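Local coordinates for msDPBB_sym2 protein (Synthetic construct, PDB 7DWW) that is a computationally designed, internally repeated double-psi beta-barrel, a fold shared with the core of RNA polymerase, at residues A[27-31]-A[32-36]. Numbering follows the deposited sequence.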
loop_
_atom_site.group_PDB
_atom_site.type_symbol
_atom_site.label_atom_id
_atom_site.label_comp_id
_atom_site.label_asym_id
_atom_site.label_seq_id
_atom_site.Cartn_x
_atom_site.Cartn_y
_atom_site.Cartn_z
ATOM N N GLU A 27 5.648 10.967 -2.982
ATOM C CA GLU A 27 4.650 12.032 -2.904
ATOM C C GLU A 27 3.423 11.576 -2.127
ATOM O O GLU A 27 2.857 12.339 -1.331
ATOM C CB GLU A 27 4.251 12.506 -4.302
ATOM C CG GLU A 27 5.263 13.421 -4.890
ATOM C CD GLU A 27 4.822 14.002 -6.209
ATOM O OE1 GLU A 27 3.605 14.169 -6.413
ATOM O OE2 GLU A 27 5.703 14.262 -7.045
ATOM N N LEU A 28 2.978 10.352 -2.397
ATOM C CA LEU A 28 1.768 9.867 -1.755
ATOM C C LEU A 28 2.001 9.627 -0.261
ATOM O O LEU A 28 1.142 9.958 0.573
ATOM C CB LEU A 28 1.287 8.604 -2.464
ATOM C CG LEU A 28 -0.093 8.130 -2.034
ATOM C CD1 LEU A 28 -1.106 9.228 -2.177
ATOM C CD2 LEU A 28 -0.496 6.885 -2.822
ATOM N N MET A 29 3.164 9.055 0.101
ATOM C CA MET A 29 3.505 8.928 1.522
ATOM C C MET A 29 3.553 10.285 2.196
ATOM O O MET A 29 3.115 10.423 3.338
ATOM C CB MET A 29 4.859 8.232 1.717
ATOM C CG MET A 29 4.887 6.780 1.191
ATOM S SD MET A 29 6.472 5.987 1.519
ATOM C CE MET A 29 6.518 6.170 3.311
ATOM N N ARG A 30 4.112 11.302 1.518
ATOM C CA ARG A 30 4.211 12.633 2.126
ATOM C C ARG A 30 2.827 13.203 2.406
ATOM O O ARG A 30 2.564 13.738 3.495
ATOM C CB ARG A 30 4.980 13.590 1.217
ATOM C CG ARG A 30 6.468 13.619 1.376
ATOM C CD ARG A 30 7.110 14.524 0.331
ATOM N NE ARG A 30 7.328 15.876 0.840
ATOM C CZ ARG A 30 8.530 16.433 0.987
ATOM N NH1 ARG A 30 9.621 15.747 0.667
ATOM N NH2 ARG A 30 8.636 17.667 1.456
ATOM N N LEU A 31 1.931 13.062 1.434
ATOM C CA LEU A 31 0.560 13.542 1.579
ATOM C C LEU A 31 -0.156 12.831 2.719
ATOM O O LEU A 31 -0.824 13.479 3.542
ATOM C CB LEU A 31 -0.203 13.338 0.271
ATOM C CG LEU A 31 -1.490 14.130 0.187
ATOM C CD1 LEU A 31 -1.174 15.595 -0.002
ATOM C CD2 LEU A 31 -2.295 13.571 -0.988
ATOM N N LEU A 32 -0.039 11.495 2.777
ATOM C CA LEU A 32 -0.627 10.762 3.899
ATOM C C LEU A 32 0.013 11.128 5.231
ATOM O O LEU A 32 -0.659 11.067 6.272
ATOM C CB LEU A 32 -0.497 9.265 3.701
ATOM C CG LEU A 32 -1.096 8.320 4.746
ATOM C CD1 LEU A 32 -2.608 8.619 4.903
ATOM C CD2 LEU A 32 -0.882 6.890 4.268
ATOM N N GLY A 33 1.261 11.566 5.188
ATOM C CA GLY A 33 1.966 11.937 6.426
ATOM C C GLY A 33 2.613 10.732 7.081
ATOM O O GLY A 33 2.628 10.662 8.291
ATOM N N VAL A 34 3.087 9.789 6.285
ATOM C CA VAL A 34 3.793 8.617 6.862
ATOM C C VAL A 34 5.231 8.656 6.369
ATOM O O VAL A 34 5.510 9.258 5.362
ATOM C CB VAL A 34 3.156 7.276 6.464
ATOM C CG1 VAL A 34 1.820 7.053 7.133
ATOM C CG2 VAL A 34 3.055 7.151 4.967
ATOM N N LYS A 35 6.086 8.028 7.144
ATOM C CA LYS A 35 7.510 7.861 6.792
ATOM C C LYS A 35 7.758 6.358 6.648
ATOM O O LYS A 35 6.948 5.569 7.092
ATOM C CB LYS A 35 8.410 8.438 7.886
ATOM C CG LYS A 35 8.327 7.707 9.209
ATOM C CD LYS A 35 9.098 8.368 10.312
ATOM C CE LYS A 35 8.953 7.632 11.620
ATOM N NZ LYS A 35 7.594 7.783 12.164
ATOM N N VAL A 36 8.895 6.003 6.073
ATOM C CA VAL A 36 9.215 4.570 5.865
ATOM C C VAL A 36 9.140 3.804 7.186
ATOM O O VAL A 36 9.679 4.276 8.165
ATOM C CB VAL A 36 10.577 4.433 5.177
ATOM C CG1 VAL A 36 11.061 3.000 5.170
ATOM C CG2 VAL A 36 10.514 4.990 3.777
#
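Met-29 O takes two backbone N-H groups as helix 26-32 ends, Gly-33 N at 2.9 Å and Val-34 N at 3.0 Å, which reach it from opposite faces of its carbonyl plane. The Val-34 bond is the straighter (N-H...O 164°, against 132° for Gly-33), and Gly-33 N also makes a weak hydrogen bond to Arg-30 O. One residue earlier the regular helical bond survives, Leu-32 N to Leu-28 O at 2.9 Å. Gly-33, with no side chain, turns the chain with positive phi next to the carbonyl of Leu-32. Beyond it the chain doubles back along Met-29. The CG2 methyl of Val-34 packs beside Met-29 CB at 3.9 Å, while the thioether chain, bent at chi3 (58°), carries CE over the Lys-35 to Val-36 peptide, 3.6 Å from Val-36 N. The Val-36 CG2 methyl lies a little farther from this CE, at 4.2 Å. Met-29 also touches Val-52 and Leu-54 of strand 47-54, and buried Leu-32 packs on Ile-85 and Met-24, joining the helix end to the barrel wall. The paired Val-34-to-Met-29 and Gly-33-to-Arg-30 bonds, with glycine at C-prime, define a Schellman motif leading into the loop before strand 39-43.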